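Local atomic coordinates of kappa-carrageenase (PDB entry 1DYP), a protein that catalyses the endohydrolysis of (1->4)-beta-D-linkages between D-galactose 4-sulfate and 3,6-anhydro-D-galactose in kappa-carrageenans, here as its family 16 catalytic domain. Residues A[104-109]-A[255-260]; A[85-89]-A[227-231]; A[147-151]-A[185-189]; A[39-43]-A[230-234]; A[3-7]-A[98-102]. The protein carries 1 engineered substitution. All coordinates share one frame; numbering follows the deposited sequence.

Overall arrangement
All five contacts belong to the beta-sandwich catalytic domain of glycoside hydrolase family 16. Contacts 2 and 4 share Ser230 and Gln231 of strand 225-233, and their centres are about 8 Å apart. Contact 1 touches both through Gln231, which lies against Ala107, Thr258 and Met260. Contact 3 is a surface contact about 13 Å from contact 1, between centres, and joins it through Arg189 and Pro188. Contact 5 shares strand 98-105 with contact 1 but sits about 25 Å from it, between centres, away from the catalytic residues. Contact 4 is nearest to catalysis: the side chain of Arg234, important for substrate recognition, is about 4 Å from that of the proton donor Glu142.

Contact 1: A[104-109]-A[255-260]; sequences IKGAST and GFPTSM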
loop_
_atom_site.group_PDB
_atom_site.type_symbol
_atom_site.label_atom_id
_atom_site.label_comp_id
_atom_site.label_asym_id
_atom_site.label_seq_id
_atom_site.Cartn_x
_atom_site.Cartn_y
_atom_site.Cartn_z
ATOM N N ILE A 104 0.669 12.413 2.754
ATOM C CA ILE A 104 0.733 11.592 3.954
ATOM C C ILE A 104 1.753 11.996 5.006
ATOM O O ILE A 104 2.823 12.508 4.696
ATOM C CB ILE A 104 1.047 10.128 3.547
ATOM C CG1 ILE A 104 -0.056 9.598 2.630
ATOM C CG2 ILE A 104 1.224 9.252 4.780
ATOM C CD1 ILE A 104 0.302 8.303 1.930
ATOM N N LYS A 105 1.392 11.737 6.258
ATOM C CA LYS A 105 2.259 11.979 7.400
ATOM C C LYS A 105 2.392 10.597 8.028
ATOM O O LYS A 105 1.389 9.948 8.323
ATOM C CB LYS A 105 1.596 12.942 8.375
ATOM C CG LYS A 105 2.400 13.252 9.618
ATOM C CD LYS A 105 1.623 14.290 10.400
ATOM C CE LYS A 105 2.278 14.686 11.685
ATOM N NZ LYS A 105 1.431 15.742 12.307
ATOM N N GLY A 106 3.624 10.136 8.205
ATOM C CA GLY A 106 3.838 8.821 8.779
ATOM C C GLY A 106 3.507 8.734 10.255
ATOM O O GLY A 106 3.299 9.751 10.920
ATOM N N ALA A 107 3.440 7.508 10.766
ATOM C CA ALA A 107 3.156 7.279 12.181
ATOM C C ALA A 107 4.410 7.659 12.963
ATOM O O ALA A 107 5.523 7.476 12.478
ATOM C CB ALA A 107 2.806 5.812 12.416
ATOM N N SER A 108 4.233 8.182 14.172
ATOM C CA SER A 108 5.374 8.608 14.977
ATOM C C SER A 108 6.259 7.460 15.444
ATOM O O SER A 108 7.472 7.607 15.547
ATOM C CB SER A 108 4.897 9.402 16.194
ATOM O OG SER A 108 4.182 8.576 17.093
ATOM N N THR A 109 5.649 6.314 15.718
ATOM C CA THR A 109 6.393 5.155 16.190
ATOM C C THR A 109 7.229 4.479 15.108
ATOM O O THR A 109 6.768 4.266 13.989
ATOM C CB THR A 109 5.431 4.125 16.810
ATOM O OG1 THR A 109 4.821 4.704 17.970
ATOM C CG2 THR A 109 6.171 2.845 17.203
ATOM N N GLY A 255 4.309 2.633 22.366
ATOM C CA GLY A 255 4.369 3.166 21.020
ATOM C C GLY A 255 3.045 3.023 20.296
ATOM O O GLY A 255 2.916 3.421 19.139
ATOM N N PHE A 256 2.061 2.438 20.971
ATOM C CA PHE A 256 0.733 2.265 20.393
ATOM C C PHE A 256 -0.311 2.891 21.304
ATOM O O PHE A 256 -0.147 2.915 22.520
ATOM C CB PHE A 256 0.417 0.779 20.188
ATOM C CG PHE A 256 1.314 0.109 19.193
ATOM C CD1 PHE A 256 2.549 -0.401 19.581
ATOM C CD2 PHE A 256 0.948 0.035 17.854
ATOM C CE1 PHE A 256 3.408 -0.973 18.646
ATOM C CE2 PHE A 256 1.801 -0.533 16.911
ATOM C CZ PHE A 256 3.032 -1.038 17.308
ATOM N N PRO A 257 -1.400 3.411 20.726
ATOM C CA PRO A 257 -1.680 3.433 19.288
ATOM C C PRO A 257 -0.792 4.417 18.537
ATOM O O PRO A 257 -0.261 5.367 19.120
ATOM C CB PRO A 257 -3.145 3.844 19.235
ATOM C CG PRO A 257 -3.245 4.795 20.390
ATOM C CD PRO A 257 -2.487 4.062 21.479
ATOM N N THR A 258 -0.623 4.170 17.244
ATOM C CA THR A 258 0.167 5.048 16.395
ATOM C C THR A 258 -0.614 5.119 15.089
ATOM O O THR A 258 -1.202 4.128 14.656
ATOM C CB THR A 258 1.601 4.508 16.198
ATOM O OG1 THR A 258 2.406 5.526 15.597
ATOM C CG2 THR A 258 1.606 3.260 15.334
ATOM N N SER A 259 -0.613 6.284 14.453
ATOM C CA SER A 259 -1.381 6.443 13.229
ATOM C C SER A 259 -0.730 7.274 12.141
ATOM O O SER A 259 0.042 8.194 12.410
ATOM C CB SER A 259 -2.733 7.062 13.568
ATOM O OG SER A 259 -2.546 8.293 14.244
HETATM N N MSE A 260 -1.069 6.938 10.904
HETATM C CA MSE A 260 -0.568 7.648 9.749
HETATM C C MSE A 260 -1.768 8.530 9.417
HETATM O O MSE A 260 -2.913 8.174 9.722
HETATM C CB MSE A 260 -0.308 6.682 8.590
HETATM C CG MSE A 260 -1.571 6.003 8.075
HETATM SE SE MSE A 260 -1.283 4.773 6.608
HETATM C CE MSE A 260 -1.237 6.008 5.139
HETATM O O HOH W 1 2.550 6.851 18.472
#
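Thr109 OG1 donates a hydrogen bond of 2.6 Å to Gly255 O, in the carbonyl plane and on a lone pair (C=O...donor angle 121°). The bond lies where strand 98-105 of the family 16 beta-sandwich has ended and its antiparallel neighbour 258-270 is about to begin. A second, weak bond runs from Thr109 N to Thr258 OG1 at 3.3 Å. Thr258 turns its hydroxyl opposite its own backbone N (chi1 -168°), which brings OG1 under the 107-109 backbone. A water ties the group together. It donates to Thr109 OG1 and Pro257 O, and it also bonds Ser108 OG and Thr258 OG1. A valine at Thr109 would probably leave Gly255 O without its short bond and deprive the water of one acceptor. Packing follows outward. Ala107 CB rests on Thr258 OG1 at 3.2 Å, and Ala107 CA makes a CA-H...O contact of 3.3 Å with Ser259 O, which is also a ligand of a cadmium ion. Lys105 O receives a similar contact from Met260 CA at 3.3 Å. Met260 is a selenomethionine, bent at its last torsion. Its terminal CE meets Ile104 CG2 at 4.1 Å.

Contact 2: A[85-89]-A[227-231]; sequences TSGVA and LTLSQ
Ser86 OG donates a 2.6 Å hydrogen bond to Gln231 O, approaching 28° out of the carbonyl plane. A chi1 of -162° swings the hydroxyl away from the serine's own N and turns OG to the Gln231 carbonyl. Next comes the antiparallel pairing of the two strands. Gln231 N bonds Gly87 O at 3.3 Å. Ala89 and Leu229 form a hydrogen-bonded pair, with Ala89 N to Leu229 O at 2.8 Å and Leu229 N to Ala89 O at 2.9 Å. Val88 and Ser230 are the non-hydrogen-bonded pair beside it. On their face of the sheet, Val88 CG2 packs on Thr228 CG2 at 3.6 Å and on Ser230 CB at 3.8 Å. Thr59 OG1 probably helps to position both side chains, being hydrogen-bonded to Ser86 OG and Gln231 NE2. Replacing Ser86 by alanine would probably cost Gln231 O this short bond and the Thr59 hydroxyl one of its partners. Ser230 OG is held by Trp118 NE1. Trp43 of strand 41-43 covers Val88 and Ser230. On the other face Leu229 meets Phe117 and Val262, while Ala89 meets Phe33. In this beta-sandwich, strand 225-233 pairs antiparallel with both 75-95 and 113-120.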
loop_
_atom_site.group_PDB
_atom_site.type_symbol
_atom_site.label_atom_id
_atom_site.label_comp_id
_atom_site.label_asym_id
_atom_site.label_seq_id
_atom_site.Cartn_x
_atom_site.Cartn_y
_atom_site.Cartn_z
ATOM N N THR A 85 -4.394 -4.556 15.607
ATOM C CA THR A 85 -5.422 -4.317 14.601
ATOM C C THR A 85 -4.985 -3.025 13.932
ATOM O O THR A 85 -4.232 -2.245 14.516
ATOM C CB THR A 85 -6.834 -4.135 15.206
ATOM O OG1 THR A 85 -6.826 -3.071 16.166
ATOM C CG2 THR A 85 -7.299 -5.432 15.861
ATOM N N SER A 86 -5.419 -2.799 12.702
ATOM C CA SER A 86 -5.010 -1.577 12.030
ATOM C C SER A 86 -6.102 -1.008 11.145
ATOM O O SER A 86 -7.222 -1.522 11.115
ATOM C CB SER A 86 -3.741 -1.820 11.215
ATOM O OG SER A 86 -3.119 -0.588 10.900
ATOM N N GLY A 87 -5.760 0.053 10.424
ATOM C CA GLY A 87 -6.722 0.714 9.563
ATOM C C GLY A 87 -6.396 0.656 8.087
ATOM O O GLY A 87 -5.231 0.627 7.682
ATOM N N VAL A 88 -7.449 0.651 7.280
ATOM C CA VAL A 88 -7.318 0.591 5.834
ATOM C C VAL A 88 -8.472 1.317 5.155
ATOM O O VAL A 88 -9.574 1.420 5.704
ATOM C CB VAL A 88 -7.311 -0.880 5.337
ATOM C CG1 VAL A 88 -8.599 -1.576 5.765
ATOM C CG2 VAL A 88 -7.160 -0.929 3.817
ATOM N N ALA A 89 -8.188 1.846 3.971
ATOM C CA ALA A 89 -9.180 2.519 3.141
ATOM C C ALA A 89 -8.859 1.999 1.744
ATOM O O ALA A 89 -7.840 2.362 1.156
ATOM C CB ALA A 89 -9.009 4.034 3.204
ATOM N N LEU A 227 -7.273 1.236 -5.309
ATOM C CA LEU A 227 -6.379 2.189 -4.658
ATOM C C LEU A 227 -6.532 2.049 -3.151
ATOM O O LEU A 227 -7.640 2.130 -2.619
ATOM C CB LEU A 227 -6.720 3.606 -5.097
ATOM C CG LEU A 227 -5.659 4.649 -4.756
ATOM C CD1 LEU A 227 -4.316 4.254 -5.375
ATOM C CD2 LEU A 227 -6.123 6.000 -5.281
ATOM N N THR A 228 -5.409 1.873 -2.464
ATOM C CA THR A 228 -5.449 1.638 -1.030
ATOM C C THR A 228 -4.494 2.450 -0.160
ATOM O O THR A 228 -3.362 2.736 -0.540
ATOM C CB THR A 228 -5.184 0.138 -0.769
ATOM O OG1 THR A 228 -5.994 -0.642 -1.658
ATOM C CG2 THR A 228 -5.511 -0.241 0.664
ATOM N N LEU A 229 -4.988 2.820 1.016
ATOM C CA LEU A 229 -4.211 3.530 2.022
ATOM C C LEU A 229 -4.339 2.610 3.232
ATOM O O LEU A 229 -5.447 2.245 3.626
ATOM C CB LEU A 229 -4.826 4.899 2.320
ATOM C CG LEU A 229 -4.672 5.935 1.200
ATOM C CD1 LEU A 229 -5.719 7.031 1.344
ATOM C CD2 LEU A 229 -3.263 6.509 1.238
ATOM N N SER A 230 -3.216 2.200 3.808
ATOM C CA SER A 230 -3.284 1.301 4.949
ATOM C C SER A 230 -1.996 1.333 5.734
ATOM O O SER A 230 -0.972 1.786 5.239
ATOM C CB SER A 230 -3.539 -0.133 4.474
ATOM O OG SER A 230 -2.469 -0.591 3.660
ATOM N N GLN A 231 -2.053 0.854 6.967
ATOM C CA GLN A 231 -0.863 0.811 7.797
ATOM C C GLN A 231 -0.652 -0.622 8.258
ATOM O O GLN A 231 -1.516 -1.213 8.907
ATOM C CB GLN A 231 -1.006 1.751 8.993
ATOM C CG GLN A 231 0.239 1.808 9.855
ATOM C CD GLN A 231 0.291 3.050 10.711
ATOM O OE1 GLN A 231 0.667 4.126 10.240
ATOM N NE2 GLN A 231 -0.097 2.915 11.972
#

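Contact 3: A[147-151]-A[185-189]; sequences SAVRE and PFDPR
The backbones come nearest at Arg150 and Asp187, CA to CA 5.6 Å, where the type I turn from Ala148 to Glu151 faces the loop 185-189. The extended Arg150 side chain reaches across this loop at about a right angle to it. Its CG touches Phe186 O at 3.4 Å, and one face of its guanidinium lies over Phe186 C and Asp187 N. A water accepts from Arg150 NE at 2.9 Å and donates to Asp187 OD2 at 3.1 Å. Arg189 holds the same carboxylate side-on, with NE to OD1 at 3.0 Å and NH2 to OD2 at 2.9 Å, both on syn lone pairs. Arg189 N also bonds Asp187 OD1, an Asx turn. Val149 CG2 sits over one face of the Arg189 guanidinium, 3.4 Å from NE. Pro188 CG meets Val149 O. Arg189 NH1 bonds Ser108 O. The salt bridge and Asx turn hold the carboxylate nearly coplanar with the Arg189 guanidinium and limit its rotation. Asp187 is thus paired within its own loop, Arg150 reaches it through the water, and the loops otherwise meet by packing.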
loop_
_atom_site.group_PDB
_atom_site.type_symbol
_atom_site.label_atom_id
_atom_site.label_comp_id
_atom_site.label_asym_id
_atom_site.label_seq_id
_atom_site.Cartn_x
_atom_site.Cartn_y
_atom_site.Cartn_z
ATOM N N SER A 147 15.557 -0.482 7.954
ATOM C CA SER A 147 16.357 -0.220 9.151
ATOM C C SER A 147 16.391 1.241 9.600
ATOM O O SER A 147 16.357 1.523 10.797
ATOM C CB SER A 147 17.793 -0.722 8.948
ATOM O OG SER A 147 18.515 0.115 8.066
ATOM N N ALA A 148 16.469 2.161 8.643
ATOM C CA ALA A 148 16.515 3.589 8.950
ATOM C C ALA A 148 15.177 4.232 8.617
ATOM O O ALA A 148 14.574 3.939 7.585
ATOM C CB ALA A 148 17.632 4.259 8.167
ATOM N N VAL A 149 14.727 5.126 9.491
ATOM C CA VAL A 149 13.444 5.786 9.313
ATOM C C VAL A 149 13.287 6.561 8.003
ATOM O O VAL A 149 12.180 6.677 7.485
ATOM C CB VAL A 149 13.152 6.731 10.505
ATOM C CG1 VAL A 149 14.038 7.970 10.423
ATOM C CG2 VAL A 149 11.676 7.100 10.530
ATOM N N ARG A 150 14.381 7.080 7.453
ATOM C CA ARG A 150 14.277 7.843 6.212
ATOM C C ARG A 150 14.342 7.017 4.933
ATOM O O ARG A 150 14.289 7.565 3.834
ATOM C CB ARG A 150 15.332 8.954 6.179
ATOM C CG ARG A 150 15.109 9.992 7.264
ATOM C CD ARG A 150 15.961 11.238 7.078
ATOM N NE ARG A 150 15.663 12.217 8.119
ATOM C CZ ARG A 150 16.091 13.475 8.116
ATOM N NH1 ARG A 150 16.845 13.922 7.121
ATOM N NH2 ARG A 150 15.760 14.289 9.111
ATOM N N GLU A 151 14.445 5.700 5.068
ATOM C CA GLU A 151 14.482 4.845 3.885
ATOM C C GLU A 151 13.047 4.504 3.500
ATOM O O GLU A 151 12.299 3.933 4.297
ATOM C CB GLU A 151 15.257 3.558 4.170
ATOM C CG GLU A 151 15.435 2.647 2.955
ATOM C CD GLU A 151 16.231 3.304 1.836
ATOM O OE1 GLU A 151 17.046 4.203 2.131
ATOM O OE2 GLU A 151 16.055 2.913 0.662
ATOM N N PRO A 185 14.824 12.911 1.999
ATOM C CA PRO A 185 15.588 14.069 2.468
ATOM C C PRO A 185 14.900 14.716 3.668
ATOM O O PRO A 185 15.142 15.881 3.991
ATOM C CB PRO A 185 15.608 14.978 1.244
ATOM C CG PRO A 185 14.270 14.730 0.638
ATOM C CD PRO A 185 14.140 13.215 0.727
ATOM N N PHE A 186 14.052 13.939 4.334
ATOM C CA PHE A 186 13.302 14.411 5.491
ATOM C C PHE A 186 12.786 13.217 6.285
ATOM O O PHE A 186 12.832 12.080 5.810
ATOM C CB PHE A 186 12.117 15.265 5.022
ATOM C CG PHE A 186 11.206 14.560 4.046
ATOM C CD1 PHE A 186 10.271 13.630 4.491
ATOM C CD2 PHE A 186 11.301 14.808 2.678
ATOM C CE1 PHE A 186 9.443 12.956 3.591
ATOM C CE2 PHE A 186 10.478 14.138 1.769
ATOM C CZ PHE A 186 9.547 13.211 2.227
ATOM N N ASP A 187 12.311 13.477 7.498
ATOM C CA ASP A 187 11.745 12.423 8.332
ATOM C C ASP A 187 10.285 12.369 7.891
ATOM O O ASP A 187 9.551 13.340 8.043
ATOM C CB ASP A 187 11.828 12.808 9.810
ATOM C CG ASP A 187 11.409 11.681 10.725
ATOM O OD1 ASP A 187 10.412 10.999 10.413
ATOM O OD2 ASP A 187 12.074 11.480 11.764
ATOM N N PRO A 188 9.841 11.231 7.336
ATOM C CA PRO A 188 8.447 11.135 6.888
ATOM C C PRO A 188 7.396 11.228 7.986
ATOM O O PRO A 188 6.206 11.301 7.698
ATOM C CB PRO A 188 8.412 9.796 6.162
ATOM C CG PRO A 188 9.387 8.978 6.940
ATOM C CD PRO A 188 10.538 9.942 7.178
ATOM N N ARG A 189 7.838 11.232 9.239
ATOM C CA ARG A 189 6.919 11.323 10.367
ATOM C C ARG A 189 6.672 12.784 10.727
ATOM O O ARG A 189 5.819 13.091 11.560
ATOM C CB ARG A 189 7.504 10.596 11.575
ATOM C CG ARG A 189 7.786 9.128 11.326
ATOM C CD ARG A 189 8.519 8.517 12.502
ATOM N NE ARG A 189 9.849 9.099 12.653
ATOM C CZ ARG A 189 10.701 8.759 13.611
ATOM N NH1 ARG A 189 10.359 7.847 14.511
ATOM N NH2 ARG A 189 11.904 9.315 13.655
HETATM O O HOH W 2 14.989 11.496 10.800
#

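Contact 4: A[39-43]-A[230-234]; sequences GVWSW and SQGLR
Trp41 reaches from strand 41-43 to Gly232 and Leu233, with CG between its backbone N and carbonyl carbon (chi1 56°). Beyond CB and CG, the indole NE1 lies over the face of the Trp43 ring. Trp41 CE3 packs on Leu233 CB at 3.4 Å. CZ3 is 3.3 Å from Leu233 N, which lies over the ring face. CZ2 is 3.8 Å from Gly232 CA, which makes a CH-pi contact over the six-membered ring, 21° off its normal. Gly39 CA covers the opposite face. At the tip, Trp41 CH2 lies 4.0 Å from Arg234 NH1, at the guanidinium edge. That NH1 donates to Leu233 O at 2.9 Å. Gln145 OE1 accepts from Arg234 NE, and NH2 makes a long, weak ion pair with the proton donor Glu142. These interactions probably orient this substrate-recognition arginine. Gln231 O lies at the Trp43 ring edge, 3.6 Å from Trp43 CZ3. Strand 75-95 pairs with both strands, parallel to 41-43 and antiparallel to 225-233, consistent with the 8.3 Å between the axes of 41-43 and 230-233.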
loop_
_atom_site.group_PDB
_atom_site.type_symbol
_atom_site.label_atom_id
_atom_site.label_comp_id
_atom_site.label_asym_id
_atom_site.label_seq_id
_atom_site.Cartn_x
_atom_site.Cartn_y
_atom_site.Cartn_z
ATOM N N GLY A 39 -1.594 -10.663 6.502
ATOM C CA GLY A 39 -0.538 -10.248 7.406
ATOM C C GLY A 39 -0.815 -10.822 8.784
ATOM O O GLY A 39 -1.465 -11.863 8.907
ATOM N N VAL A 40 -0.339 -10.150 9.826
ATOM C CA VAL A 40 -0.549 -10.631 11.185
ATOM C C VAL A 40 -1.319 -9.632 12.036
ATOM O O VAL A 40 -1.033 -9.432 13.214
ATOM C CB VAL A 40 0.786 -10.968 11.865
ATOM C CG1 VAL A 40 1.433 -12.137 11.145
ATOM C CG2 VAL A 40 1.709 -9.755 11.850
ATOM N N TRP A 41 -2.299 -8.995 11.413
ATOM C CA TRP A 41 -3.151 -8.038 12.099
ATOM C C TRP A 41 -4.498 -8.153 11.421
ATOM O O TRP A 41 -4.640 -8.876 10.441
ATOM C CB TRP A 41 -2.602 -6.617 11.943
ATOM C CG TRP A 41 -2.430 -6.204 10.516
ATOM C CD1 TRP A 41 -3.375 -5.655 9.698
ATOM C CD2 TRP A 41 -1.257 -6.376 9.717
ATOM N NE1 TRP A 41 -2.861 -5.478 8.434
ATOM C CE2 TRP A 41 -1.562 -5.913 8.418
ATOM C CE3 TRP A 41 0.027 -6.881 9.971
ATOM C CZ2 TRP A 41 -0.629 -5.940 7.373
ATOM C CZ3 TRP A 41 0.957 -6.907 8.930
ATOM C CH2 TRP A 41 0.621 -6.437 7.648
ATOM N N SER A 42 -5.495 -7.463 11.953
ATOM C CA SER A 42 -6.809 -7.491 11.345
ATOM C C SER A 42 -7.257 -6.057 11.164
ATOM O O SER A 42 -6.934 -5.188 11.973
ATOM C CB SER A 42 -7.805 -8.242 12.229
ATOM O OG SER A 42 -7.435 -9.604 12.361
ATOM N N TRP A 43 -7.985 -5.810 10.085
ATOM C CA TRP A 43 -8.493 -4.478 9.819
ATOM C C TRP A 43 -9.759 -4.266 10.633
ATOM O O TRP A 43 -10.556 -5.186 10.807
ATOM C CB TRP A 43 -8.842 -4.321 8.340
ATOM C CG TRP A 43 -7.728 -4.641 7.408
ATOM C CD1 TRP A 43 -7.716 -5.617 6.459
ATOM C CD2 TRP A 43 -6.474 -3.958 7.303
ATOM N NE1 TRP A 43 -6.533 -5.586 5.762
ATOM C CE2 TRP A 43 -5.751 -4.576 6.260
ATOM C CE3 TRP A 43 -5.890 -2.881 7.988
ATOM C CZ2 TRP A 43 -4.471 -4.156 5.881
ATOM C CZ3 TRP A 43 -4.614 -2.460 7.610
ATOM C CH2 TRP A 43 -3.919 -3.100 6.563
ATOM N N SER A 230 -3.216 2.200 3.808
ATOM C CA SER A 230 -3.284 1.301 4.949
ATOM C C SER A 230 -1.996 1.333 5.734
ATOM O O SER A 230 -0.972 1.786 5.239
ATOM C CB SER A 230 -3.539 -0.133 4.474
ATOM O OG SER A 230 -2.469 -0.591 3.660
ATOM N N GLN A 231 -2.053 0.854 6.967
ATOM C CA GLN A 231 -0.863 0.811 7.797
ATOM C C GLN A 231 -0.652 -0.622 8.258
ATOM O O GLN A 231 -1.516 -1.213 8.907
ATOM C CB GLN A 231 -1.006 1.751 8.993
ATOM C CG GLN A 231 0.239 1.808 9.855
ATOM C CD GLN A 231 0.291 3.050 10.711
ATOM O OE1 GLN A 231 0.667 4.126 10.240
ATOM N NE2 GLN A 231 -0.097 2.915 11.972
ATOM N N GLY A 232 0.495 -1.183 7.897
ATOM C CA GLY A 232 0.787 -2.553 8.275
ATOM C C GLY A 232 1.747 -2.658 9.440
ATOM O O GLY A 232 2.383 -1.681 9.828
ATOM N N LEU A 233 1.852 -3.860 9.992
ATOM C CA LEU A 233 2.736 -4.128 11.118
ATOM C C LEU A 233 4.085 -4.607 10.582
ATOM O O LEU A 233 4.152 -5.256 9.532
ATOM C CB LEU A 233 2.110 -5.203 12.013
ATOM C CG LEU A 233 2.609 -5.326 13.452
ATOM C CD1 LEU A 233 2.236 -4.076 14.256
ATOM C CD2 LEU A 233 1.987 -6.569 14.081
ATOM N N ARG A 234 5.155 -4.293 11.308
ATOM C CA ARG A 234 6.503 -4.677 10.902
ATOM C C ARG A 234 7.358 -5.032 12.111
ATOM O O ARG A 234 6.896 -4.972 13.251
ATOM C CB ARG A 234 7.172 -3.522 10.143
ATOM C CG ARG A 234 6.485 -3.130 8.840
ATOM C CD ARG A 234 6.622 -4.225 7.789
ATOM N NE ARG A 234 6.166 -3.797 6.465
ATOM C CZ ARG A 234 4.914 -3.892 6.029
ATOM N NH1 ARG A 234 3.972 -4.402 6.809
ATOM N NH2 ARG A 234 4.611 -3.486 4.801
#

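Contact 5: A[3-7]-A[98-102]; sequences QPPIA and GYYEA
Ile6 lies across one face of the Tyr99 ring, with its CG1 4.2 Å from the ring centroid and 21° off the normal, a CH-pi contact. Its CD1 comes to 3.3 Å from Tyr99 CD1, and its CG2 touches Tyr99 CE1 at 3.7 Å. Two prolines approach the other long side of the ring obliquely. Pro4 CB meets Tyr99 CD2 at 3.6 Å, and Pro5 CD meets Tyr99 CE2 at 3.6 Å. Tyr99 directs its ring toward the N-terminal segment with CG trans to the backbone N (chi1 -177°). Glu101, two residues on, points to the same side of the strand, and its OE1 lies at the edge of the Tyr99 ring, in the ring plane. Pro5 CG closes on this oxygen at 3.1 Å. The other oxygen, OE2, is hydrogen-bonded to Tyr264 OH. The type I turn from Pro4 to Ala7, closed by Ala7 N to Pro4 O at 3.0 Å, brings Pro4, Pro5 and Ile6 to the ring. This is plain packing, away from the active site. Trp13 of strand 13-15 touches Pro4, Ile6 and Tyr99. Strand 98-105 pairs antiparallel with 193-199 and with 258-270, whose Trp268 packs on Pro4 and Tyr99.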
loop_
_atom_site.group_PDB
_atom_site.type_symbol
_atom_site.label_atom_id
_atom_site.label_comp_id
_atom_site.label_asym_id
_atom_site.label_seq_id
_atom_site.Cartn_x
_atom_site.Cartn_y
_atom_site.Cartn_z
ATOM N N GLN A 3 -5.573 20.041 -11.244
ATOM C CA GLN A 3 -4.651 19.285 -12.095
ATOM C C GLN A 3 -3.435 18.697 -11.378
ATOM O O GLN A 3 -2.942 19.262 -10.401
ATOM C CB GLN A 3 -4.164 20.178 -13.240
ATOM C CG GLN A 3 -5.265 20.688 -14.153
ATOM C CD GLN A 3 -5.908 19.583 -14.966
ATOM O OE1 GLN A 3 -5.254 18.944 -15.789
ATOM N NE2 GLN A 3 -7.195 19.352 -14.737
ATOM N N PRO A 4 -2.925 17.554 -11.871
ATOM C CA PRO A 4 -1.759 16.895 -11.274
ATOM C C PRO A 4 -0.482 17.712 -11.470
ATOM O O PRO A 4 -0.327 18.406 -12.476
ATOM C CB PRO A 4 -1.715 15.554 -11.999
ATOM C CG PRO A 4 -2.228 15.904 -13.357
ATOM C CD PRO A 4 -3.409 16.797 -13.040
ATOM N N PRO A 5 0.452 17.630 -10.512
ATOM C CA PRO A 5 1.726 18.355 -10.549
ATOM C C PRO A 5 2.638 18.032 -11.730
ATOM O O PRO A 5 3.511 18.826 -12.077
ATOM C CB PRO A 5 2.364 17.992 -9.211
ATOM C CG PRO A 5 1.849 16.607 -8.969
ATOM C CD PRO A 5 0.393 16.746 -9.334
ATOM N N ILE A 6 2.441 16.871 -12.344
ATOM C CA ILE A 6 3.271 16.475 -13.475
ATOM C C ILE A 6 2.672 16.923 -14.801
ATOM O O ILE A 6 3.211 16.625 -15.865
ATOM C CB ILE A 6 3.467 14.948 -13.528
ATOM C CG1 ILE A 6 2.128 14.256 -13.789
ATOM C CG2 ILE A 6 4.076 14.460 -12.223
ATOM C CD1 ILE A 6 2.262 12.800 -14.169
ATOM N N ALA A 7 1.551 17.633 -14.737
ATOM C CA ALA A 7 0.899 18.113 -15.946
ATOM C C ALA A 7 1.843 19.048 -16.694
ATOM O O ALA A 7 2.403 19.976 -16.111
ATOM C CB ALA A 7 -0.392 18.841 -15.593
ATOM N N GLY A 98 -2.819 6.232 -14.951
ATOM C CA GLY A 98 -3.180 7.527 -14.409
ATOM C C GLY A 98 -2.146 8.017 -13.420
ATOM O O GLY A 98 -1.180 7.314 -13.114
ATOM N N TYR A 99 -2.335 9.237 -12.931
ATOM C CA TYR A 99 -1.418 9.791 -11.952
ATOM C C TYR A 99 -2.113 9.737 -10.602
ATOM O O TYR A 99 -3.263 10.164 -10.468
ATOM C CB TYR A 99 -1.058 11.234 -12.285
ATOM C CG TYR A 99 -0.053 11.793 -11.313
ATOM C CD1 TYR A 99 1.277 11.374 -11.343
ATOM C CD2 TYR A 99 -0.438 12.693 -10.323
ATOM C CE1 TYR A 99 2.197 11.835 -10.410
ATOM C CE2 TYR A 99 0.473 13.157 -9.383
ATOM C CZ TYR A 99 1.788 12.723 -9.435
ATOM O OH TYR A 99 2.692 13.175 -8.507
ATOM N N TYR A 100 -1.410 9.201 -9.609
ATOM C CA TYR A 100 -1.949 9.057 -8.264
ATOM C C TYR A 100 -1.094 9.826 -7.276
ATOM O O TYR A 100 0.128 9.836 -7.384
ATOM C CB TYR A 100 -1.951 7.589 -7.841
ATOM C CG TYR A 100 -2.666 6.649 -8.777
ATOM C CD1 TYR A 100 -2.091 6.261 -9.988
ATOM C CD2 TYR A 100 -3.899 6.104 -8.429
ATOM C CE1 TYR A 100 -2.727 5.345 -10.824
ATOM C CE2 TYR A 100 -4.541 5.193 -9.252
ATOM C CZ TYR A 100 -3.950 4.816 -10.444
ATOM O OH TYR A 100 -4.573 3.887 -11.240
ATOM N N GLU A 101 -1.735 10.443 -6.293
ATOM C CA GLU A 101 -0.998 11.203 -5.302
ATOM C C GLU A 101 -1.716 11.242 -3.966
ATOM O O GLU A 101 -2.931 11.388 -3.905
ATOM C CB GLU A 101 -0.778 12.630 -5.808
ATOM C CG GLU A 101 -0.081 13.553 -4.833
ATOM C CD GLU A 101 0.146 14.930 -5.423
ATOM O OE1 GLU A 101 0.892 15.031 -6.422
ATOM O OE2 GLU A 101 -0.425 15.908 -4.892
ATOM N N ALA A 102 -0.954 11.090 -2.891
ATOM C CA ALA A 102 -1.517 11.156 -1.552
ATOM C C ALA A 102 -0.577 12.005 -0.709
ATOM O O ALA A 102 0.643 11.919 -0.850
ATOM C CB ALA A 102 -1.656 9.760 -0.953
#